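Long-range contacts in integral membrane indolylacetylinositol arabinosyltransferase EmbC (Mycolicibacterium smegmatis, PDB 7BVE), which probably transfers arabinose to growing arabinan chains, helping to build the polysaccharide of the mycobacterial cell wall: residues 269-277 and 717-725; 259-267 and 364-375. All coordinates share one frame; numbering follows the deposited sequence.

Contact 1: 269-277 and 717-725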
ATOM      1  N   TRP A 269       0.230  24.497 -26.935  1.00 15.07           N
ATOM      2  CA  TRP A 269       1.136  25.024 -25.925  1.00 15.07           C
ATOM      3  C   TRP A 269       1.586  23.941 -24.950  1.00 15.07           C
ATOM      4  O   TRP A 269       2.726  23.963 -24.479  1.00 15.07           O
ATOM      5  CB  TRP A 269       0.465  26.195 -25.216  1.00 15.07           C
ATOM      6  CG  TRP A 269       1.299  26.935 -24.217  1.00 15.07           C
ATOM      7  CD1 TRP A 269       1.057  27.050 -22.887  1.00 15.07           C
ATOM      8  CD2 TRP A 269       2.526  27.635 -24.461  1.00 15.07           C
ATOM      9  NE1 TRP A 269       2.031  27.802 -22.293  1.00 15.07           N
ATOM     10  CE2 TRP A 269       2.938  28.185 -23.242  1.00 15.07           C
ATOM     11  CE3 TRP A 269       3.301  27.870 -25.600  1.00 15.07           C
ATOM     12  CZ2 TRP A 269       4.108  28.917 -23.118  1.00 15.07           C
ATOM     13  CZ3 TRP A 269       4.449  28.609 -25.477  1.00 15.07           C
ATOM     14  CH2 TRP A 269       4.843  29.125 -24.247  1.00 15.07           C
ATOM     15  N   TRP A 270       0.735  22.959 -24.672  1.00 15.07           N
ATOM     16  CA  TRP A 270       1.185  21.828 -23.875  1.00 15.07           C
ATOM     17  C   TRP A 270       2.113  20.918 -24.663  1.00 15.07           C
ATOM     18  O   TRP A 270       2.921  20.202 -24.071  1.00 15.07           O
ATOM     19  CB  TRP A 270      -0.018  21.048 -23.381  1.00 15.07           C
ATOM     20  CG  TRP A 270       0.296  19.922 -22.499  1.00 15.07           C
ATOM     21  CD1 TRP A 270       0.362  18.618 -22.844  1.00 15.07           C
ATOM     22  CD2 TRP A 270       0.542  19.980 -21.101  1.00 15.07           C
ATOM     23  NE1 TRP A 270       0.650  17.853 -21.752  1.00 15.07           N
ATOM     24  CE2 TRP A 270       0.768  18.672 -20.665  1.00 15.07           C
ATOM     25  CE3 TRP A 270       0.603  21.018 -20.173  1.00 15.07           C
ATOM     26  CZ2 TRP A 270       1.045  18.370 -19.348  1.00 15.07           C
ATOM     27  CZ3 TRP A 270       0.880  20.718 -18.873  1.00 15.07           C
ATOM     28  CH2 TRP A 270       1.089  19.405 -18.466  1.00 15.07           C
ATOM     29  N   HIS A 271       1.998  20.906 -25.991  1.00 15.07           N
ATOM     30  CA  HIS A 271       2.958  20.169 -26.799  1.00 15.07           C
ATOM     31  C   HIS A 271       4.346  20.769 -26.686  1.00 15.07           C
ATOM     32  O   HIS A 271       5.339  20.040 -26.727  1.00 15.07           O
ATOM     33  CB  HIS A 271       2.498  20.150 -28.254  1.00 15.07           C
ATOM     34  CG  HIS A 271       3.367  19.338 -29.162  1.00 15.07           C
ATOM     35  ND1 HIS A 271       3.361  17.963 -29.164  1.00 15.07           N
ATOM     36  CD2 HIS A 271       4.246  19.711 -30.119  1.00 15.07           C
ATOM     37  CE1 HIS A 271       4.209  17.525 -30.073  1.00 15.07           C
ATOM     38  NE2 HIS A 271       4.759  18.565 -30.667  1.00 15.07           N
ATOM     39  N   PHE A 272       4.443  22.084 -26.521  1.00 15.07           N
ATOM     40  CA  PHE A 272       5.779  22.658 -26.326  1.00 15.07           C
ATOM     41  C   PHE A 272       6.258  22.652 -24.871  1.00 15.07           C
ATOM     42  O   PHE A 272       7.272  22.021 -24.565  1.00 15.07           O
ATOM     43  CB  PHE A 272       5.842  24.058 -26.923  1.00 15.07           C
ATOM     44  CG  PHE A 272       5.886  24.050 -28.406  1.00 15.07           C
ATOM     45  CD1 PHE A 272       7.069  23.800 -29.061  1.00 15.07           C
ATOM     46  CD2 PHE A 272       4.748  24.256 -29.152  1.00 15.07           C
ATOM     47  CE1 PHE A 272       7.124  23.769 -30.424  1.00 15.07           C
ATOM     48  CE2 PHE A 272       4.798  24.228 -30.519  1.00 15.07           C
ATOM     49  CZ  PHE A 272       5.990  23.983 -31.153  1.00 15.07           C
ATOM     50  N   VAL A 273       5.576  23.347 -23.961  1.00 15.07           N
ATOM     51  CA  VAL A 273       5.982  23.361 -22.548  1.00 15.07           C
ATOM     52  C   VAL A 273       5.126  22.333 -21.806  1.00 15.07           C
ATOM     53  O   VAL A 273       4.125  22.638 -21.162  1.00 15.07           O
ATOM     54  CB  VAL A 273       5.908  24.768 -21.941  1.00 15.07           C
ATOM     55  CG1 VAL A 273       6.952  25.646 -22.525  1.00 15.07           C
ATOM     56  CG2 VAL A 273       4.666  25.452 -22.283  1.00 15.07           C
ATOM     57  N   GLY A 274       5.548  21.085 -21.827  1.00 15.07           N
ATOM     58  CA  GLY A 274       4.672  20.045 -21.334  1.00 15.07           C
ATOM     59  C   GLY A 274       5.445  18.884 -20.773  1.00 15.07           C
ATOM     60  O   GLY A 274       6.547  18.571 -21.226  1.00 15.07           O
ATOM     61  N   ALA A 275       4.855  18.235 -19.786  1.00 15.07           N
ATOM     62  CA  ALA A 275       5.471  17.072 -19.187  1.00 15.07           C
ATOM     63  C   ALA A 275       5.242  15.852 -20.056  1.00 15.07           C
ATOM     64  O   ALA A 275       4.190  15.703 -20.679  1.00 15.07           O
ATOM     65  CB  ALA A 275       4.906  16.827 -17.801  1.00 15.07           C
ATOM     66  N   ASN A 276       6.232  14.978 -20.089  1.00 15.07           N
ATOM     67  CA  ASN A 276       6.188  13.750 -20.858  1.00 15.07           C
ATOM     68  C   ASN A 276       5.953  12.579 -19.918  1.00 15.07           C
ATOM     69  O   ASN A 276       6.147  12.680 -18.705  1.00 15.07           O
ATOM     70  CB  ASN A 276       7.493  13.569 -21.622  1.00 15.07           C
ATOM     71  CG  ASN A 276       7.718  14.657 -22.635  1.00 15.07           C
ATOM     72  OD1 ASN A 276       6.823  15.000 -23.390  1.00 15.07           O
ATOM     73  ND2 ASN A 276       8.908  15.236 -22.630  1.00 15.07           N
ATOM     74  N   THR A 277       5.533  11.457 -20.488  1.00 15.07           N
ATOM     75  CA  THR A 277       5.268  10.275 -19.687  1.00 15.07           C
ATOM     76  C   THR A 277       6.575   9.566 -19.346  1.00 15.07           C
ATOM     77  O   THR A 277       7.664   9.987 -19.739  1.00 15.07           O
ATOM     78  CB  THR A 277       4.307   9.344 -20.416  1.00 15.07           C
ATOM     79  OG1 THR A 277       4.887   8.921 -21.652  1.00 15.07           O
ATOM     80  CG2 THR A 277       3.017  10.062 -20.703  1.00 15.07           C
ATOM     81  N   VAL A 717      12.503  21.591 -20.005  1.00 15.07           N
ATOM     82  CA  VAL A 717      11.872  20.857 -21.103  1.00 15.07           C
ATOM     83  C   VAL A 717      11.332  21.814 -22.156  1.00 15.07           C
ATOM     84  O   VAL A 717      11.563  21.641 -23.362  1.00 15.07           O
ATOM     85  CB  VAL A 717      10.765  19.941 -20.554  1.00 15.07           C
ATOM     86  CG1 VAL A 717       9.883  19.443 -21.653  1.00 15.07           C
ATOM     87  CG2 VAL A 717      11.368  18.767 -19.862  1.00 15.07           C
ATOM     88  N   GLY A 718      10.647  22.862 -21.709  1.00 15.07           N
ATOM     89  CA  GLY A 718      10.036  23.783 -22.641  1.00 15.07           C
ATOM     90  C   GLY A 718      11.038  24.646 -23.373  1.00 15.07           C
ATOM     91  O   GLY A 718      10.823  25.010 -24.528  1.00 15.07           O
ATOM     92  N   ARG A 719      12.158  24.962 -22.726  1.00 15.07           N
ATOM     93  CA  ARG A 719      13.180  25.764 -23.388  1.00 15.07           C
ATOM     94  C   ARG A 719      13.875  24.968 -24.477  1.00 15.07           C
ATOM     95  O   ARG A 719      14.234  25.520 -25.517  1.00 15.07           O
ATOM     96  CB  ARG A 719      14.207  26.258 -22.379  1.00 15.07           C
ATOM     97  CG  ARG A 719      15.148  27.317 -22.921  1.00 15.07           C
ATOM     98  CD  ARG A 719      16.266  27.605 -21.963  1.00 15.07           C
ATOM     99  NE  ARG A 719      17.189  26.485 -21.927  1.00 15.07           N
ATOM    100  CZ  ARG A 719      18.234  26.368 -22.733  1.00 15.07           C
ATOM    101  NH1 ARG A 719      18.496  27.328 -23.603  1.00 15.07           N
ATOM    102  NH2 ARG A 719      19.028  25.311 -22.645  1.00 15.07           N
ATOM    103  N   SER A 720      14.053  23.664 -24.268  1.00 15.07           N
ATOM    104  CA  SER A 720      14.634  22.825 -25.308  1.00 15.07           C
ATOM    105  C   SER A 720      13.669  22.635 -26.465  1.00 15.07           C
ATOM    106  O   SER A 720      14.078  22.678 -27.631  1.00 15.07           O
ATOM    107  CB  SER A 720      15.026  21.476 -24.737  1.00 15.07           C
ATOM    108  OG  SER A 720      13.875  20.736 -24.413  1.00 15.07           O
ATOM    109  N   ASN A 721      12.381  22.434 -26.165  1.00 15.07           N
ATOM    110  CA  ASN A 721      11.395  22.300 -27.233  1.00 15.07           C
ATOM    111  C   ASN A 721      11.204  23.591 -28.013  1.00 15.07           C
ATOM    112  O   ASN A 721      10.872  23.547 -29.198  1.00 15.07           O
ATOM    113  CB  ASN A 721      10.066  21.827 -26.667  1.00 15.07           C
ATOM    114  CG  ASN A 721      10.085  20.374 -26.299  1.00 15.07           C
ATOM    115  OD1 ASN A 721      10.660  19.561 -27.004  1.00 15.07           O
ATOM    116  ND2 ASN A 721       9.447  20.033 -25.197  1.00 15.07           N
ATOM    117  N   LEU A 722      11.413  24.745 -27.390  1.00 15.07           N
ATOM    118  CA  LEU A 722      11.346  25.995 -28.136  1.00 15.07           C
ATOM    119  C   LEU A 722      12.657  26.342 -28.827  1.00 15.07           C
ATOM    120  O   LEU A 722      12.637  27.082 -29.811  1.00 15.07           O
ATOM    121  CB  LEU A 722      10.922  27.137 -27.215  1.00 15.07           C
ATOM    122  CG  LEU A 722       9.472  27.120 -26.740  1.00 15.07           C
ATOM    123  CD1 LEU A 722       9.253  28.150 -25.674  1.00 15.07           C
ATOM    124  CD2 LEU A 722       8.556  27.392 -27.903  1.00 15.07           C
ATOM    125  N   ASN A 723      13.794  25.843 -28.331  1.00 15.07           N
ATOM    126  CA  ASN A 723      15.045  25.959 -29.070  1.00 15.07           C
ATOM    127  C   ASN A 723      15.040  25.108 -30.319  1.00 15.07           C
ATOM    128  O   ASN A 723      15.662  25.486 -31.314  1.00 15.07           O
ATOM    129  CB  ASN A 723      16.241  25.545 -28.222  1.00 15.07           C
ATOM    130  CG  ASN A 723      16.691  26.618 -27.279  1.00 15.07           C
ATOM    131  OD1 ASN A 723      16.627  27.803 -27.594  1.00 15.07           O
ATOM    132  ND2 ASN A 723      17.214  26.210 -26.138  1.00 15.07           N
ATOM    133  N   ALA A 724      14.332  23.971 -30.290  1.00 15.07           N
ATOM    134  CA  ALA A 724      14.307  23.037 -31.415  1.00 15.07           C
ATOM    135  C   ALA A 724      13.690  23.618 -32.681  1.00 15.07           C
ATOM    136  O   ALA A 724      13.838  23.024 -33.749  1.00 15.07           O
ATOM    137  CB  ALA A 724      13.555  21.772 -31.019  1.00 15.07           C
ATOM    138  N   LEU A 725      13.013  24.759 -32.598  1.00 15.07           N
ATOM    139  CA  LEU A 725      12.515  25.441 -33.781  1.00 15.07           C
ATOM    140  C   LEU A 725      13.611  26.157 -34.560  1.00 15.07           C
ATOM    141  O   LEU A 725      13.338  26.640 -35.662  1.00 15.07           O
ATOM    142  CB  LEU A 725      11.439  26.450 -33.383  1.00 15.07           C
ATOM    143  CG  LEU A 725      10.185  25.903 -32.701  1.00 15.07           C
ATOM    144  CD1 LEU A 725       9.271  27.032 -32.282  1.00 15.07           C
ATOM    145  CD2 LEU A 725       9.455  24.933 -33.594  1.00 15.07           C
TER
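The one hydrogen bond across this contact runs from N721 ND2 to F272 O, at 3.0 Å and with an N-H...O angle of 144°. V273 is the first residue to leave helical geometry; the N721 amide approaches the F272 carbonyl in the carbonyl plane, though the oxygen is tilted out of the N721 amide plane. N721 CG, anti to the carbonyl carbon (chi1 -75°), carries the amide to where ND2 reaches F272 O. The backbone carbonyl oxygen N721 O sits at the edge of the F272 ring, 3.8 Å from CD1, without a hydrogen bond.

Apolar contacts flank this bond. L722 CD2 and L725 CD2 each come within 4.1 Å of the F272 ring, at CD1 and CE1 respectively, both side chains crossing the phenylalanine at about a right angle. V328 touches F272 and N721, and M708 of helix 688-710 touches V273.

Close backbone approach depends on G718: V273 CG1 rests 3.6 Å from G718 CA, where no side chain intervenes. Beside it, V717 CG1 meets G274 O at 3.5 Å.

One directional bond amid apolar packing thus ties the end of helix 258-272 to the short helix 717-723, near bound ethambutol (about 13 Å from the N276 side chain) but not lining its pocket.

Contact 2: 259-267 and 364-375; sequences LDGLVSAML and AWTAAGLFLAFW
L259 CD1 sits over one face of the W365 indole, 3.5 Å from the centroid of its six-membered ring and only 8° off the ring normal, a CH-pi contact. The two side chains lie alongside each other with their directions opposed. L259 CG lies opposite its backbone nitrogen (chi1 -177°), which aims the side chain at the other helix; CD1 meets the indole and CD2 meets A364, whose CB is 3.8 Å away. This is the tight end of the contact. L262 CD2 adds a second, oblique touch at W365 CZ3, 3.8 Å away, while V263 CG2 meets A368 CB at the same distance, the small alanine leaving the valine room to come in.

Farther along, the packing is looser. L372 receives V263 CG1 and M266 CB at about 4.3 Å each, on CD2 and CD1 respectively, and L267 CD2 is 4.2 Å from L372 CD2. At the far end L267 CD2 closes up again on W375 CD1, 3.5 Å, crossing that side chain at about a right angle. L262, M266 and W365 make up the partly exposed flank, where helix 688-710 lies against L262 and M266; helix 332-349 packs on the buried side, and its R347 and W342 bind D260.

The axes of 259-267 and 364-375 are 11° apart in direction and 11.1 Å at closest approach. No hydrogen bond crosses, so segment 259-267, in a predicted transmembrane helix, is held to its partner by leucines, a valine and aromatic rings fitted against alanines.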
ATOM      1  N   LEU A 259     -14.478  27.962 -28.798  1.00 15.07           N
ATOM      2  CA  LEU A 259     -14.093  26.869 -27.912  1.00 15.07           C
ATOM      3  C   LEU A 259     -13.107  25.925 -28.589  1.00 15.07           C
ATOM      4  O   LEU A 259     -12.204  25.382 -27.937  1.00 15.07           O
ATOM      5  CB  LEU A 259     -15.343  26.120 -27.458  1.00 15.07           C
ATOM      6  CG  LEU A 259     -15.176  24.972 -26.475  1.00 15.07           C
ATOM      7  CD1 LEU A 259     -14.560  25.472 -25.192  1.00 15.07           C
ATOM      8  CD2 LEU A 259     -16.507  24.362 -26.214  1.00 15.07           C
ATOM      9  N   ASP A 260     -13.241  25.751 -29.904  1.00 15.07           N
ATOM     10  CA  ASP A 260     -12.297  24.936 -30.656  1.00 15.07           C
ATOM     11  C   ASP A 260     -10.930  25.591 -30.705  1.00 15.07           C
ATOM     12  O   ASP A 260      -9.904  24.911 -30.586  1.00 15.07           O
ATOM     13  CB  ASP A 260     -12.822  24.708 -32.067  1.00 15.07           C
ATOM     14  CG  ASP A 260     -14.084  23.885 -32.087  1.00 15.07           C
ATOM     15  OD1 ASP A 260     -14.279  23.064 -31.171  1.00 15.07           O
ATOM     16  OD2 ASP A 260     -14.892  24.064 -33.018  1.00 15.07           O
ATOM     17  N   GLY A 261     -10.900  26.916 -30.849  1.00 15.07           N
ATOM     18  CA  GLY A 261      -9.640  27.636 -30.822  1.00 15.07           C
ATOM     19  C   GLY A 261      -8.969  27.594 -29.467  1.00 15.07           C
ATOM     20  O   GLY A 261      -7.746  27.488 -29.377  1.00 15.07           O
ATOM     21  N   LEU A 262      -9.761  27.626 -28.396  1.00 15.07           N
ATOM     22  CA  LEU A 262      -9.190  27.527 -27.057  1.00 15.07           C
ATOM     23  C   LEU A 262      -8.594  26.149 -26.796  1.00 15.07           C
ATOM     24  O   LEU A 262      -7.473  26.043 -26.284  1.00 15.07           O
ATOM     25  CB  LEU A 262     -10.248  27.857 -26.012  1.00 15.07           C
ATOM     26  CG  LEU A 262      -9.760  27.882 -24.573  1.00 15.07           C
ATOM     27  CD1 LEU A 262      -8.709  28.945 -24.399  1.00 15.07           C
ATOM     28  CD2 LEU A 262     -10.920  28.158 -23.675  1.00 15.07           C
ATOM     29  N   VAL A 263      -9.315  25.083 -27.160  1.00 15.07           N
ATOM     30  CA  VAL A 263      -8.809  23.724 -26.948  1.00 15.07           C
ATOM     31  C   VAL A 263      -7.569  23.467 -27.801  1.00 15.07           C
ATOM     32  O   VAL A 263      -6.590  22.863 -27.333  1.00 15.07           O
ATOM     33  CB  VAL A 263      -9.927  22.699 -27.218  1.00 15.07           C
ATOM     34  CG1 VAL A 263      -9.410  21.292 -27.160  1.00 15.07           C
ATOM     35  CG2 VAL A 263     -11.019  22.847 -26.196  1.00 15.07           C
ATOM     36  N   SER A 264      -7.557  23.985 -29.035  1.00 15.07           N
ATOM     37  CA  SER A 264      -6.393  23.842 -29.905  1.00 15.07           C
ATOM     38  C   SER A 264      -5.182  24.584 -29.362  1.00 15.07           C
ATOM     39  O   SER A 264      -4.057  24.074 -29.433  1.00 15.07           O
ATOM     40  CB  SER A 264      -6.734  24.345 -31.301  1.00 15.07           C
ATOM     41  OG  SER A 264      -7.783  23.581 -31.860  1.00 15.07           O
ATOM     42  N   ALA A 265      -5.391  25.778 -28.797  1.00 15.07           N
ATOM     43  CA  ALA A 265      -4.284  26.536 -28.222  1.00 15.07           C
ATOM     44  C   ALA A 265      -3.698  25.840 -27.004  1.00 15.07           C
ATOM     45  O   ALA A 265      -2.472  25.806 -26.839  1.00 15.07           O
ATOM     46  CB  ALA A 265      -4.750  27.939 -27.853  1.00 15.07           C
ATOM     47  N   MET A 266      -4.553  25.270 -26.147  1.00 15.07           N
ATOM     48  CA  MET A 266      -4.053  24.556 -24.973  1.00 15.07           C
ATOM     49  C   MET A 266      -3.269  23.314 -25.376  1.00 15.07           C
ATOM     50  O   MET A 266      -2.233  23.012 -24.776  1.00 15.07           O
ATOM     51  CB  MET A 266      -5.200  24.163 -24.041  1.00 15.07           C
ATOM     52  CG  MET A 266      -6.048  25.309 -23.532  1.00 15.07           C
ATOM     53  SD  MET A 266      -5.255  26.546 -22.514  1.00 15.07           S
ATOM     54  CE  MET A 266      -5.231  25.678 -20.967  1.00 15.07           C
ATOM     55  N   LEU A 267      -3.719  22.614 -26.425  1.00 15.07           N
ATOM     56  CA  LEU A 267      -3.002  21.424 -26.885  1.00 15.07           C
ATOM     57  C   LEU A 267      -1.648  21.762 -27.497  1.00 15.07           C
ATOM     58  O   LEU A 267      -0.661  21.070 -27.232  1.00 15.07           O
ATOM     59  CB  LEU A 267      -3.844  20.644 -27.889  1.00 15.07           C
ATOM     60  CG  LEU A 267      -5.039  19.842 -27.394  1.00 15.07           C
ATOM     61  CD1 LEU A 267      -5.827  19.342 -28.559  1.00 15.07           C
ATOM     62  CD2 LEU A 267      -4.550  18.687 -26.594  1.00 15.07           C
ATOM     63  N   ALA A 364     -20.872  21.672 -23.729  1.00 15.07           N
ATOM     64  CA  ALA A 364     -19.679  21.800 -24.557  1.00 15.07           C
ATOM     65  C   ALA A 364     -18.466  22.208 -23.732  1.00 15.07           C
ATOM     66  O   ALA A 364     -17.368  21.665 -23.914  1.00 15.07           O
ATOM     67  CB  ALA A 364     -19.931  22.811 -25.668  1.00 15.07           C
ATOM     68  N   TRP A 365     -18.647  23.143 -22.798  1.00 15.07           N
ATOM     69  CA  TRP A 365     -17.514  23.588 -21.991  1.00 15.07           C
ATOM     70  C   TRP A 365     -17.045  22.513 -21.014  1.00 15.07           C
ATOM     71  O   TRP A 365     -15.837  22.326 -20.839  1.00 15.07           O
ATOM     72  CB  TRP A 365     -17.859  24.893 -21.280  1.00 15.07           C
ATOM     73  CG  TRP A 365     -17.793  26.063 -22.214  1.00 15.07           C
ATOM     74  CD1 TRP A 365     -18.793  26.540 -22.989  1.00 15.07           C
ATOM     75  CD2 TRP A 365     -16.665  26.907 -22.459  1.00 15.07           C
ATOM     76  NE1 TRP A 365     -18.365  27.610 -23.721  1.00 15.07           N
ATOM     77  CE2 TRP A 365     -17.059  27.859 -23.408  1.00 15.07           C
ATOM     78  CE3 TRP A 365     -15.357  26.945 -21.972  1.00 15.07           C
ATOM     79  CZ2 TRP A 365     -16.199  28.837 -23.878  1.00 15.07           C
ATOM     80  CZ3 TRP A 365     -14.504  27.911 -22.444  1.00 15.07           C
ATOM     81  CH2 TRP A 365     -14.929  28.848 -23.380  1.00 15.07           C
ATOM     82  N   THR A 366     -17.955  21.739 -20.422  1.00 15.07           N
ATOM     83  CA  THR A 366     -17.460  20.698 -19.531  1.00 15.07           C
ATOM     84  C   THR A 366     -16.969  19.463 -20.283  1.00 15.07           C
ATOM     85  O   THR A 366     -16.122  18.731 -19.756  1.00 15.07           O
ATOM     86  CB  THR A 366     -18.507  20.307 -18.496  1.00 15.07           C
ATOM     87  OG1 THR A 366     -17.926  19.394 -17.564  1.00 15.07           O
ATOM     88  CG2 THR A 366     -19.621  19.631 -19.121  1.00 15.07           C
ATOM     89  N   ALA A 367     -17.423  19.242 -21.521  1.00 15.07           N
ATOM     90  CA  ALA A 367     -16.853  18.171 -22.319  1.00 15.07           C
ATOM     91  C   ALA A 367     -15.424  18.502 -22.727  1.00 15.07           C
ATOM     92  O   ALA A 367     -14.536  17.645 -22.638  1.00 15.07           O
ATOM     93  CB  ALA A 367     -17.717  17.926 -23.550  1.00 15.07           C
ATOM     94  N   ALA A 368     -15.183  19.754 -23.136  1.00 15.07           N
ATOM     95  CA  ALA A 368     -13.830  20.219 -23.398  1.00 15.07           C
ATOM     96  C   ALA A 368     -12.951  20.155 -22.162  1.00 15.07           C
ATOM     97  O   ALA A 368     -11.769  19.799 -22.250  1.00 15.07           O
ATOM     98  CB  ALA A 368     -13.877  21.643 -23.947  1.00 15.07           C
ATOM     99  N   GLY A 369     -13.521  20.439 -20.995  1.00 15.07           N
ATOM    100  CA  GLY A 369     -12.740  20.405 -19.759  1.00 15.07           C
ATOM    101  C   GLY A 369     -12.331  19.010 -19.323  1.00 15.07           C
ATOM    102  O   GLY A 369     -11.187  18.799 -18.933  1.00 15.07           O
ATOM    103  N   LEU A 370     -13.257  18.045 -19.355  1.00 15.07           N
ATOM    104  CA  LEU A 370     -12.875  16.678 -18.999  1.00 15.07           C
ATOM    105  C   LEU A 370     -11.973  16.042 -20.050  1.00 15.07           C
ATOM    106  O   LEU A 370     -11.106  15.226 -19.708  1.00 15.07           O
ATOM    107  CB  LEU A 370     -14.102  15.808 -18.757  1.00 15.07           C
ATOM    108  CG  LEU A 370     -14.686  15.734 -17.355  1.00 15.07           C
ATOM    109  CD1 LEU A 370     -15.982  15.003 -17.389  1.00 15.07           C
ATOM    110  CD2 LEU A 370     -13.717  14.942 -16.517  1.00 15.07           C
ATOM    111  N   PHE A 371     -12.128  16.427 -21.323  1.00 15.07           N
ATOM    112  CA  PHE A 371     -11.191  15.979 -22.346  1.00 15.07           C
ATOM    113  C   PHE A 371      -9.779  16.474 -22.064  1.00 15.07           C
ATOM    114  O   PHE A 371      -8.830  15.690 -22.105  1.00 15.07           O
ATOM    115  CB  PHE A 371     -11.650  16.424 -23.728  1.00 15.07           C
ATOM    116  CG  PHE A 371     -10.655  16.129 -24.794  1.00 15.07           C
ATOM    117  CD1 PHE A 371     -10.414  14.835 -25.188  1.00 15.07           C
ATOM    118  CD2 PHE A 371      -9.942  17.151 -25.388  1.00 15.07           C
ATOM    119  CE1 PHE A 371      -9.483  14.560 -26.147  1.00 15.07           C
ATOM    120  CE2 PHE A 371      -9.011  16.880 -26.344  1.00 15.07           C
ATOM    121  CZ  PHE A 371      -8.787  15.582 -26.728  1.00 15.07           C
ATOM    122  N   LEU A 372      -9.615  17.766 -21.764  1.00 15.07           N
ATOM    123  CA  LEU A 372      -8.272  18.269 -21.487  1.00 15.07           C
ATOM    124  C   LEU A 372      -7.720  17.741 -20.167  1.00 15.07           C
ATOM    125  O   LEU A 372      -6.520  17.470 -20.065  1.00 15.07           O
ATOM    126  CB  LEU A 372      -8.264  19.790 -21.503  1.00 15.07           C
ATOM    127  CG  LEU A 372      -8.419  20.426 -22.870  1.00 15.07           C
ATOM    128  CD1 LEU A 372      -8.561  21.899 -22.694  1.00 15.07           C
ATOM    129  CD2 LEU A 372      -7.214  20.126 -23.706  1.00 15.07           C
ATOM    130  N   ALA A 373      -8.579  17.549 -19.164  1.00 15.07           N
ATOM    131  CA  ALA A 373      -8.127  17.054 -17.868  1.00 15.07           C
ATOM    132  C   ALA A 373      -7.669  15.609 -17.935  1.00 15.07           C
ATOM    133  O   ALA A 373      -6.836  15.188 -17.128  1.00 15.07           O
ATOM    134  CB  ALA A 373      -9.239  17.204 -16.834  1.00 15.07           C
ATOM    135  N   PHE A 374      -8.200  14.830 -18.869  1.00 15.07           N
ATOM    136  CA  PHE A 374      -7.622  13.515 -19.125  1.00 15.07           C
ATOM    137  C   PHE A 374      -6.451  13.524 -20.096  1.00 15.07           C
ATOM    138  O   PHE A 374      -5.524  12.728 -19.927  1.00 15.07           O
ATOM    139  CB  PHE A 374      -8.685  12.555 -19.643  1.00 15.07           C
ATOM    140  CG  PHE A 374      -9.348  11.777 -18.577  1.00 15.07           C
ATOM    141  CD1 PHE A 374      -8.742  10.608 -18.131  1.00 15.07           C
ATOM    142  CD2 PHE A 374     -10.525  12.169 -18.001  1.00 15.07           C
ATOM    143  CE1 PHE A 374      -9.307   9.860 -17.159  1.00 15.07           C
ATOM    144  CE2 PHE A 374     -11.109  11.417 -17.024  1.00 15.07           C
ATOM    145  CZ  PHE A 374     -10.490  10.255 -16.593  1.00 15.07           C
ATOM    146  N   TRP A 375      -6.458  14.395 -21.104  1.00 15.07           N
ATOM    147  CA  TRP A 375      -5.427  14.348 -22.130  1.00 15.07           C
ATOM    148  C   TRP A 375      -4.092  14.869 -21.631  1.00 15.07           C
ATOM    149  O   TRP A 375      -3.052  14.300 -21.964  1.00 15.07           O
ATOM    150  CB  TRP A 375      -5.846  15.160 -23.350  1.00 15.07           C
ATOM    151  CG  TRP A 375      -4.901  14.971 -24.478  1.00 15.07           C
ATOM    152  CD1 TRP A 375      -3.836  15.749 -24.799  1.00 15.07           C
ATOM    153  CD2 TRP A 375      -4.943  13.933 -25.449  1.00 15.07           C
ATOM    154  NE1 TRP A 375      -3.199  15.251 -25.898  1.00 15.07           N
ATOM    155  CE2 TRP A 375      -3.865  14.135 -26.318  1.00 15.07           C
ATOM    156  CE3 TRP A 375      -5.788  12.845 -25.663  1.00 15.07           C
ATOM    157  CZ2 TRP A 375      -3.606  13.292 -27.370  1.00 15.07           C
ATOM    158  CZ3 TRP A 375      -5.532  12.018 -26.711  1.00 15.07           C
ATOM    159  CH2 TRP A 375      -4.459  12.250 -27.560  1.00 15.07           C
TER

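Contacts 1 and 2 use successive parts of helix 258-272, with centres 19 Å apart. In contact 2 the body of the helix lies against helix 361-378, buried and without a hydrogen bond across the interface, both segments belonging to the GT-C-like arabinan synthesis region. Contact 1 takes the helix end and the following loop, is only partly buried, and adds a side-chain-to-carbonyl hydrogen bond to its apolar contacts. Its other segment belongs to the EmbC C-terminal region, so this contact joins two regions of the chain where contact 2 stays within one. Helix 688-710 touches side chains of both contacts, among them M266 in contact 2 and V273 in contact 1.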